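Local coordinates for protein tRNA delta(2)-isopentenylpyrophosphate transferase (Staphylococcus epidermidis ATCC 12228, PDB 3D3Q) that probably transfers a dimethylallyl group from dimethylallyl diphosphate to adenosine 37 of tRNAs that read codons beginning with uridine, at residues 13-18 against 208-213; 23-28 against 62-67; 91-94 against 98-101; 279-284 against 290-295. All blocks are in the same frame, centred on the assembly; numbering follows the deposited sequence.

Interaction 1: 13-18 against 208-213; sequences VGPTAS and ETLYLR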
# COMPACT_ATOMS: atom_id res chain seq x y z
N VAL A 13 -4.80 1.14 1.62
CA VAL A 13 -3.39 0.79 1.63
C VAL A 13 -2.66 1.67 2.62
O VAL A 13 -3.17 2.70 3.01
CB VAL A 13 -2.75 0.99 0.24
CG1 VAL A 13 -3.36 0.04 -0.78
CG2 VAL A 13 -2.93 2.43 -0.21
N GLY A 14 -1.47 1.26 3.02
CA GLY A 14 -0.71 2.05 3.97
C GLY A 14 0.39 1.20 4.56
O GLY A 14 0.31 -0.02 4.53
N PRO A 15 1.44 1.83 5.11
CA PRO A 15 2.53 1.04 5.68
C PRO A 15 2.08 0.14 6.83
O PRO A 15 1.05 0.39 7.44
CB PRO A 15 3.53 2.12 6.11
CG PRO A 15 2.65 3.30 6.41
CD PRO A 15 1.67 3.27 5.28
N THR A 16 2.85 -0.92 7.09
CA THR A 16 2.54 -1.86 8.15
C THR A 16 2.19 -1.17 9.47
O THR A 16 2.87 -0.23 9.89
CB THR A 16 3.71 -2.80 8.44
OG1 THR A 16 4.11 -3.45 7.23
CG2 THR A 16 3.30 -3.85 9.46
N ALA A 17 1.15 -1.66 10.14
CA ALA A 17 0.72 -1.09 11.41
C ALA A 17 0.61 0.43 11.33
O ALA A 17 1.22 1.16 12.13
CB ALA A 17 1.70 -1.48 12.51
N SER A 18 -0.16 0.92 10.37
CA SER A 18 -0.35 2.35 10.22
C SER A 18 -1.82 2.63 10.46
O SER A 18 -2.30 3.75 10.27
CB SER A 18 0.01 2.79 8.81
OG SER A 18 -0.96 2.30 7.92
N GLU A 208 9.88 11.16 8.90
CA GLU A 208 10.40 11.16 10.27
C GLU A 208 9.60 10.17 11.13
O GLU A 208 10.16 9.21 11.66
CB GLU A 208 10.31 12.56 10.90
CG GLU A 208 11.15 13.67 10.26
CD GLU A 208 10.43 14.42 9.13
OE1 GLU A 208 10.59 14.02 7.96
OE2 GLU A 208 9.68 15.39 9.42
N THR A 209 8.30 10.43 11.25
CA THR A 209 7.43 9.58 12.06
C THR A 209 7.42 8.15 11.53
O THR A 209 7.47 7.19 12.30
CB THR A 209 5.96 10.12 12.08
OG1 THR A 209 5.96 11.49 12.51
CG2 THR A 209 5.11 9.31 13.05
N LEU A 210 7.36 8.01 10.22
CA LEU A 210 7.35 6.69 9.59
C LEU A 210 8.53 5.86 10.08
O LEU A 210 8.35 4.80 10.69
CB LEU A 210 7.43 6.84 8.07
CG LEU A 210 7.58 5.56 7.22
CD1 LEU A 210 6.34 4.71 7.39
CD2 LEU A 210 7.80 5.90 5.75
N TYR A 211 9.74 6.34 9.81
CA TYR A 211 10.96 5.65 10.20
C TYR A 211 11.05 5.34 11.68
O TYR A 211 11.57 4.30 12.09
CB TYR A 211 12.19 6.44 9.75
CG TYR A 211 12.50 6.32 8.26
CD1 TYR A 211 13.74 6.72 7.75
CD2 TYR A 211 11.57 5.80 7.37
CE1 TYR A 211 14.04 6.58 6.40
CE2 TYR A 211 11.85 5.66 6.02
CZ TYR A 211 13.09 6.05 5.54
OH TYR A 211 13.38 5.90 4.20
N LEU A 212 10.54 6.25 12.50
CA LEU A 212 10.58 6.05 13.93
C LEU A 212 9.64 4.91 14.35
O LEU A 212 10.02 4.06 15.15
CB LEU A 212 10.19 7.35 14.63
CG LEU A 212 10.36 7.34 16.14
CD1 LEU A 212 11.81 7.06 16.50
CD2 LEU A 212 9.91 8.68 16.68
N ARG A 213 8.44 4.90 13.79
CA ARG A 213 7.45 3.87 14.11
C ARG A 213 7.92 2.50 13.66
O ARG A 213 7.73 1.51 14.37
CB ARG A 213 6.11 4.19 13.47
CG ARG A 213 5.56 5.53 13.89
CD ARG A 213 4.08 5.61 13.63
NE ARG A 213 3.29 4.80 14.50
CZ ARG A 213 2.28 3.96 14.25
NH1 ARG A 213 1.79 3.40 15.33
NH2 ARG A 213 1.79 3.64 13.06
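Arg213 and Leu210, one turn apart on the helix 207-224, reach across to the loop 13-18, the arginine with its guanidinium end and the leucine with a single methyl. The two approaches are quite different. Leu210 does not aim its first bond at the loop, but with CG anti to the backbone N (chi1 174°) its CD1 is carried over to the ring of Pro15, where it lies 4.0 Å from Pro15 CB and 4.1 Å from Pro15 CG. The leucine and the proline run at a slant to one another, and the methyl sits against the CB-CG side of the proline ring.

Arg213 starts out toward the loop and bends at its third torsion (chi3 70°), which brings the guanidinium group up to Ala17 and Ser18. Its NH2 lies 2.7 Å from Ala17 O, a weak hydrogen bond because the N-H...O angle is only 122°; the carbonyl meets the group obliquely. Ser18 CA, by contrast, is level with the guanidinium plane and touches its edge, 3.8 Å from Arg213 NH2. Within the loop, Ser18 OG makes a weak hydrogen bond of 2.8 Å to Pro15 O, which ties the two ends of the turn together.

Gly14 O is bound by Lys20 NZ, and Arg217 of the same helix 207-224 packs on Thr16 and Ala17. The loop, leading from strand 8-13 to helix 20-30, is the P-loop (Walker A) of this P-loop NTPase-like fold, predicted to bind ATP and, as in relatives, to receive substrate.

Interaction 2: 23-28 against 62-67; sequences LSIEVA and IPHYMI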
# COMPACT_ATOMS: atom_id res chain seq x y z
N LEU A 23 -8.59 0.48 10.67
CA LEU A 23 -9.54 1.27 9.89
C LEU A 23 -10.44 0.38 9.04
O LEU A 23 -11.65 0.59 8.97
CB LEU A 23 -8.79 2.27 9.00
CG LEU A 23 -9.66 3.15 8.08
CD1 LEU A 23 -10.54 4.05 8.90
CD2 LEU A 23 -8.77 3.96 7.19
N SER A 24 -9.85 -0.63 8.38
CA SER A 24 -10.63 -1.55 7.55
C SER A 24 -11.78 -2.17 8.34
O SER A 24 -12.92 -2.17 7.90
CB SER A 24 -9.76 -2.67 6.99
OG SER A 24 -8.86 -2.18 6.02
N ILE A 25 -11.47 -2.69 9.51
CA ILE A 25 -12.49 -3.31 10.33
C ILE A 25 -13.57 -2.30 10.72
O ILE A 25 -14.77 -2.62 10.66
CB ILE A 25 -11.84 -3.96 11.57
CG1 ILE A 25 -10.88 -5.06 11.11
CG2 ILE A 25 -12.90 -4.53 12.49
CD1 ILE A 25 -10.27 -5.86 12.21
N GLU A 26 -13.18 -1.09 11.09
CA GLU A 26 -14.14 -0.05 11.47
C GLU A 26 -15.10 0.27 10.32
O GLU A 26 -16.29 0.48 10.54
CB GLU A 26 -13.41 1.22 11.93
CG GLU A 26 -12.68 1.07 13.27
CD GLU A 26 -13.61 0.76 14.45
OE1 GLU A 26 -14.33 1.68 14.91
OE2 GLU A 26 -13.64 -0.42 14.90
N VAL A 27 -14.57 0.30 9.10
CA VAL A 27 -15.37 0.56 7.92
C VAL A 27 -16.26 -0.65 7.67
O VAL A 27 -17.42 -0.53 7.29
CB VAL A 27 -14.49 0.77 6.69
CG1 VAL A 27 -15.34 0.89 5.45
CG2 VAL A 27 -13.65 2.00 6.89
N ALA A 28 -15.70 -1.84 7.89
CA ALA A 28 -16.42 -3.07 7.70
C ALA A 28 -17.58 -3.17 8.67
O ALA A 28 -18.63 -3.74 8.35
CB ALA A 28 -15.49 -4.24 7.89
N ILE A 62 -15.66 -9.49 11.88
CA ILE A 62 -15.59 -9.27 10.45
C ILE A 62 -14.79 -10.39 9.78
O ILE A 62 -13.64 -10.64 10.13
CB ILE A 62 -14.89 -7.95 10.12
CG1 ILE A 62 -15.63 -6.79 10.80
CG2 ILE A 62 -14.80 -7.80 8.61
CD1 ILE A 62 -17.04 -6.60 10.34
N PRO A 63 -15.39 -11.08 8.81
CA PRO A 63 -14.69 -12.17 8.12
C PRO A 63 -13.56 -11.72 7.19
O PRO A 63 -13.74 -10.82 6.38
CB PRO A 63 -15.82 -12.86 7.35
CG PRO A 63 -16.77 -11.74 7.07
CD PRO A 63 -16.79 -11.01 8.39
N HIS A 64 -12.38 -12.34 7.33
CA HIS A 64 -11.23 -11.99 6.49
C HIS A 64 -10.82 -13.14 5.53
O HIS A 64 -10.89 -14.32 5.88
CB HIS A 64 -10.02 -11.59 7.37
CG HIS A 64 -10.20 -10.31 8.12
ND1 HIS A 64 -9.14 -9.52 8.50
CD2 HIS A 64 -11.31 -9.69 8.59
CE1 HIS A 64 -9.58 -8.47 9.17
NE2 HIS A 64 -10.89 -8.55 9.24
N TYR A 65 -10.42 -12.77 4.32
CA TYR A 65 -10.00 -13.75 3.32
C TYR A 65 -8.56 -13.53 2.93
O TYR A 65 -7.99 -12.47 3.22
CB TYR A 65 -10.87 -13.65 2.07
CG TYR A 65 -12.34 -13.75 2.36
CD1 TYR A 65 -13.13 -12.61 2.43
CD2 TYR A 65 -12.95 -14.99 2.58
CE1 TYR A 65 -14.49 -12.70 2.72
CE2 TYR A 65 -14.31 -15.09 2.88
CZ TYR A 65 -15.08 -13.94 2.94
OH TYR A 65 -16.42 -14.04 3.19
N MSE A 66 -7.97 -14.53 2.28
CA MSE A 66 -6.57 -14.45 1.85
C MSE A 66 -5.58 -14.51 3.02
O MSE A 66 -4.46 -13.99 2.91
CB MSE A 66 -6.35 -13.16 1.07
CG MSE A 66 -7.15 -13.05 -0.22
SE MSE A 66 -6.56 -14.29 -1.61
CE MSE A 66 -4.82 -13.48 -1.96
N ILE A 67 -5.98 -15.12 4.13
CA ILE A 67 -5.11 -15.24 5.31
C ILE A 67 -4.99 -16.71 5.74
O ILE A 67 -6.00 -17.35 6.04
CB ILE A 67 -5.65 -14.38 6.49
CG1 ILE A 67 -5.78 -12.93 6.04
CG2 ILE A 67 -4.71 -14.47 7.68
CD1 ILE A 67 -6.44 -12.05 7.04
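The imidazole of His64 presents its edge to Ile25: CG1 of the isoleucine lies close to the ring plane, 4.0 Å from His64 NE2, and Ile25 CD1 comes to 4.1 Å from His64 CE1. The two side chains meet at about a right angle, so the length of the isoleucine runs across the NE2-CE1 rim and does not cover a face. Another part of the ring edge is met, again near the plane, by CD1 of Ile67 from the histidine's own segment. The first bond of His64 does not aim at the helix; with CG anti to the carbonyl carbon (chi1 -68°), the far side of the ring is what reaches it.

Ile62 makes the rest of the contact. Ile25 and Ile62 pass alongside each other in opposite directions, touching through Ile25 CG2 and Ile62 CG1 at 3.9 Å. One turn further along the helix, the methyl CB of Ala28 points toward Ile62 and is held between two of its branches, 3.7 Å from Ile62 CG2 and equally far from Ile62 CD1.

Helix 20-30, which follows the P-loop, is thus packed against the short strand 64-65 at one edge of the parallel sheet. That strand pairs with strand 33-37, whose Ile35 also touches both Ser24 and His64. With no hydrogen bond between the two segments, their fit depends on the shapes of the Ile25, Ala28 and Ile62 branches and on the rim of the imidazole, through van der Waals packing that is not directional.

Interaction 3: 91-94 against 98-101; sequences DITR and VPII
Beside the packing of Ile92 on Pro99, the shortest polar bond lies within the helix, a salt bridge of 2.6 Å from Arg94 NH1 to Asp91 OD1. The oxygen is met from above the carboxylate plane, 38° out of it, while the N-H...O angle is 147°. Asp91 has a second partner, since its OD2 forms a salt bridge with Arg95, and two arginines therefore share one carboxylate.

Across the contact the chemistry is apolar. Ile92 points toward the strand and sets its CG2 methyl over the start of the proline, 3.5 Å from Pro99 N and 3.8 Å from Pro99 CB. With CG1 anti to the carbonyl carbon (chi1 -65°), CG2 is left to face the proline, and the other branch brings Ile92 CD1 to 4.1 Å from Pro99 CA. This is the helix-to-strand half of the beta-alpha-beta crossover from strand 64-65 through helix 78-94 to strand 98-102, made across a link of three residues. Strand 98-102 lies between strands 33-37 and 8-13, and Ile92 also touches Glu34 and Ile36 of the former. Thr93 OG1 rests 3.9 Å from Pro99 CG, its hydrogen bond going back along the helix to Ile89 O.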
# COMPACT_ATOMS: atom_id res chain seq x y z
N ASP A 91 -18.36 -12.70 -5.00
CA ASP A 91 -19.15 -13.43 -4.03
C ASP A 91 -19.66 -12.47 -2.96
O ASP A 91 -20.83 -12.50 -2.61
CB ASP A 91 -18.30 -14.52 -3.39
CG ASP A 91 -19.10 -15.42 -2.49
OD1 ASP A 91 -19.97 -16.15 -3.02
OD2 ASP A 91 -18.87 -15.40 -1.27
N ILE A 92 -18.78 -11.61 -2.46
CA ILE A 92 -19.13 -10.61 -1.44
C ILE A 92 -20.26 -9.69 -1.91
O ILE A 92 -21.29 -9.55 -1.23
CB ILE A 92 -17.89 -9.74 -1.06
CG1 ILE A 92 -16.82 -10.62 -0.40
CG2 ILE A 92 -18.28 -8.61 -0.12
CD1 ILE A 92 -15.55 -9.88 -0.02
N THR A 93 -20.09 -9.06 -3.07
CA THR A 93 -21.11 -8.15 -3.59
C THR A 93 -22.40 -8.88 -3.81
O THR A 93 -23.48 -8.34 -3.60
CB THR A 93 -20.73 -7.54 -4.96
OG1 THR A 93 -19.34 -7.18 -4.99
CG2 THR A 93 -21.59 -6.32 -5.22
N ARG A 94 -22.27 -10.13 -4.25
CA ARG A 94 -23.41 -11.00 -4.55
C ARG A 94 -24.28 -11.23 -3.33
O ARG A 94 -25.47 -11.50 -3.45
CB ARG A 94 -22.91 -12.34 -5.12
CG ARG A 94 -23.97 -13.17 -5.83
CD ARG A 94 -23.35 -14.47 -6.36
NE ARG A 94 -22.69 -15.24 -5.30
CZ ARG A 94 -23.28 -15.65 -4.19
NH1 ARG A 94 -22.59 -16.34 -3.27
NH2 ARG A 94 -24.57 -15.39 -3.98
N VAL A 98 -20.23 -5.17 1.24
CA VAL A 98 -19.24 -4.27 0.68
C VAL A 98 -17.85 -4.85 0.69
O VAL A 98 -17.21 -4.94 1.75
CB VAL A 98 -19.20 -2.96 1.46
CG1 VAL A 98 -18.14 -2.04 0.87
CG2 VAL A 98 -20.56 -2.30 1.43
N PRO A 99 -17.35 -5.24 -0.49
CA PRO A 99 -16.01 -5.82 -0.60
C PRO A 99 -14.94 -4.77 -0.25
O PRO A 99 -14.88 -3.69 -0.86
CB PRO A 99 -15.96 -6.26 -2.05
CG PRO A 99 -16.77 -5.21 -2.73
CD PRO A 99 -17.96 -5.05 -1.81
N ILE A 100 -14.08 -5.10 0.72
CA ILE A 100 -13.02 -4.21 1.19
C ILE A 100 -11.69 -4.94 1.19
O ILE A 100 -11.58 -6.03 1.75
CB ILE A 100 -13.28 -3.76 2.65
CG1 ILE A 100 -14.70 -3.23 2.80
CG2 ILE A 100 -12.30 -2.70 3.03
CD1 ILE A 100 -15.21 -3.29 4.22
N ILE A 101 -10.68 -4.36 0.55
CA ILE A 101 -9.37 -4.98 0.55
C ILE A 101 -8.44 -4.14 1.43
O ILE A 101 -8.31 -2.93 1.25
CB ILE A 101 -8.79 -5.13 -0.88
CG1 ILE A 101 -8.82 -3.79 -1.59
CG2 ILE A 101 -9.60 -6.15 -1.65
CD1 ILE A 101 -8.37 -3.87 -3.02

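Interaction 4: 279-284 against 290-295; sequences RQLTWF and VHWLNK
The backbones of helix 262-286 and strand 291-294 come closest where the chain turns between them, with Phe284 CA and Val290 CA 7.0 Å apart. Trp292 dominates the side-chain contact. Its first bond points toward the helix, and chi1 of -59° and chi2 of 96° together bring the six-membered ring of the indole to the helix, placing Trp292 CH2 3.4 Å from Phe284 CB. The carbonyl of Phe284 meets the rim of the indole near its plane, Phe284 O lying 3.1 Å from Trp292 CZ2, with no hydrogen bond between the segments. Val290 CB lies over one indole face, toward its rim, while its CG2 methyl approaches the phenyl ring obliquely, 4.2 Å from Phe284 CD1. Leu281, a turn earlier, adds a looser touch from CD2 to Trp292 CZ3 at 4.4 Å.

Lys285 makes a cation-pi contact with the same indole. The segment 279-284 belongs to a region thought, by similarity, to meet the tRNA. Strand 291-294 pairs with strand 197-204 as the outermost strand on one side of the sheet, Leu293 leans on helix 300-314, and Phe284 reaches Ile109 of helix 106-113.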
# COMPACT_ATOMS: atom_id res chain seq x y z
N ARG A 279 9.79 2.71 -0.38
CA ARG A 279 9.54 2.32 -1.76
C ARG A 279 8.03 2.14 -2.04
O ARG A 279 7.54 2.51 -3.11
CB ARG A 279 10.32 1.03 -2.09
CG ARG A 279 10.18 0.53 -3.54
CD ARG A 279 11.46 -0.16 -4.03
NE ARG A 279 12.02 -1.05 -3.05
CZ ARG A 279 13.26 -1.23 -2.58
NH1 ARG A 279 13.36 -2.18 -1.68
NH2 ARG A 279 14.35 -0.54 -2.93
N GLN A 280 7.30 1.60 -1.07
CA GLN A 280 5.87 1.39 -1.22
C GLN A 280 5.09 2.69 -1.17
O GLN A 280 4.05 2.82 -1.79
CB GLN A 280 5.36 0.45 -0.13
CG GLN A 280 4.53 -0.68 -0.68
CD GLN A 280 5.33 -1.53 -1.65
OE1 GLN A 280 4.86 -1.88 -2.74
NE2 GLN A 280 6.56 -1.86 -1.27
N LEU A 281 5.60 3.65 -0.41
CA LEU A 281 4.92 4.93 -0.27
C LEU A 281 5.13 5.67 -1.58
O LEU A 281 4.21 6.27 -2.13
CB LEU A 281 5.53 5.71 0.89
CG LEU A 281 4.69 6.74 1.65
CD1 LEU A 281 4.19 7.78 0.67
CD2 LEU A 281 3.53 6.06 2.37
N THR A 282 6.36 5.60 -2.09
CA THR A 282 6.72 6.27 -3.33
C THR A 282 5.86 5.81 -4.51
O THR A 282 5.37 6.64 -5.28
CB THR A 282 8.20 6.03 -3.66
OG1 THR A 282 9.01 6.49 -2.57
CG2 THR A 282 8.59 6.78 -4.91
N TRP A 283 5.68 4.50 -4.64
CA TRP A 283 4.89 3.89 -5.71
C TRP A 283 3.43 4.35 -5.69
O TRP A 283 2.89 4.73 -6.73
CB TRP A 283 4.92 2.37 -5.59
CG TRP A 283 4.64 1.64 -6.87
CD1 TRP A 283 5.57 1.12 -7.73
CD2 TRP A 283 3.36 1.38 -7.46
NE1 TRP A 283 4.94 0.57 -8.81
CE2 TRP A 283 3.59 0.70 -8.67
CE3 TRP A 283 2.05 1.65 -7.07
CZ2 TRP A 283 2.56 0.31 -9.51
CZ3 TRP A 283 1.01 1.26 -7.91
CH2 TRP A 283 1.27 0.58 -9.11
N PHE A 284 2.81 4.31 -4.52
CA PHE A 284 1.42 4.71 -4.38
C PHE A 284 1.20 6.19 -4.61
O PHE A 284 0.07 6.67 -4.61
CB PHE A 284 0.87 4.32 -3.00
CG PHE A 284 0.35 2.92 -2.93
CD1 PHE A 284 -0.71 2.53 -3.72
CD2 PHE A 284 0.95 1.97 -2.09
CE1 PHE A 284 -1.19 1.23 -3.68
CE2 PHE A 284 0.48 0.66 -2.04
CZ PHE A 284 -0.58 0.29 -2.84
N VAL A 290 -4.43 8.01 -5.15
CA VAL A 290 -4.95 7.67 -3.84
C VAL A 290 -5.40 8.89 -3.05
O VAL A 290 -4.80 9.96 -3.14
CB VAL A 290 -3.87 6.97 -2.99
CG1 VAL A 290 -4.49 6.42 -1.73
CG2 VAL A 290 -3.19 5.89 -3.80
N HIS A 291 -6.47 8.72 -2.27
CA HIS A 291 -7.01 9.78 -1.41
C HIS A 291 -6.30 9.56 -0.08
O HIS A 291 -6.74 8.78 0.76
CB HIS A 291 -8.53 9.63 -1.25
CG HIS A 291 -9.20 10.76 -0.53
ND1 HIS A 291 -8.98 11.03 0.80
CD2 HIS A 291 -10.10 11.68 -0.96
CE1 HIS A 291 -9.72 12.06 1.17
NE2 HIS A 291 -10.41 12.47 0.12
N TRP A 292 -5.18 10.24 0.10
CA TRP A 292 -4.37 10.11 1.29
C TRP A 292 -4.94 10.76 2.55
O TRP A 292 -5.44 11.88 2.50
CB TRP A 292 -2.99 10.70 1.04
CG TRP A 292 -2.27 10.05 -0.08
CD1 TRP A 292 -2.21 10.47 -1.37
CD2 TRP A 292 -1.52 8.83 -0.00
NE1 TRP A 292 -1.47 9.57 -2.12
CE2 TRP A 292 -1.03 8.56 -1.30
CE3 TRP A 292 -1.22 7.95 1.03
CZ2 TRP A 292 -0.27 7.44 -1.59
CZ3 TRP A 292 -0.45 6.83 0.75
CH2 TRP A 292 0.02 6.58 -0.55
N LEU A 293 -4.86 10.04 3.67
CA LEU A 293 -5.31 10.51 4.98
C LEU A 293 -4.03 10.66 5.77
O LEU A 293 -3.33 9.67 5.98
CB LEU A 293 -6.19 9.47 5.67
CG LEU A 293 -7.44 9.14 4.88
CD1 LEU A 293 -8.28 8.09 5.60
CD2 LEU A 293 -8.23 10.43 4.69
N ASN A 294 -3.72 11.88 6.21
CA ASN A 294 -2.50 12.13 6.97
C ASN A 294 -2.64 11.63 8.42
O ASN A 294 -3.29 12.26 9.24
CB ASN A 294 -2.18 13.63 6.91
CG ASN A 294 -0.80 13.97 7.45
OD1 ASN A 294 -0.31 15.08 7.24
ND2 ASN A 294 -0.17 13.03 8.16
N LYS A 295 -2.03 10.50 8.72
CA LYS A 295 -2.10 9.90 10.04
C LYS A 295 -1.55 10.81 11.14
O LYS A 295 -1.88 10.63 12.32
CB LYS A 295 -1.33 8.59 10.05
CG LYS A 295 -1.47 7.81 11.30
CD LYS A 295 -0.17 7.10 11.64
CE LYS A 295 -0.43 5.67 12.06
NZ LYS A 295 -1.62 5.55 12.93

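Overall arrangement
Interactions 2, 3 and 4 all reach one parallel sheet: interaction 2 at its edge strand 64-65, interaction 4 at the opposite edge strand 291-294, and interaction 3 at an inner strand. These three are apolar across their segments. All four are partly buried; in interaction 3 an exposed, salt-bridged arginine lies next to buried Ile92 and Pro99. Interactions 2 and 3 touch, Ala28 CA lying 3.7 Å from Ile100 CD1. Interaction 1 differs, joining the loop beyond strand 8-13 to a helix and adding a weak polar bond where Ala17 is exposed. It meets interaction 4, whose Phe284 packs on Val13, but stands about 27 Å, centre to centre, from interaction 3.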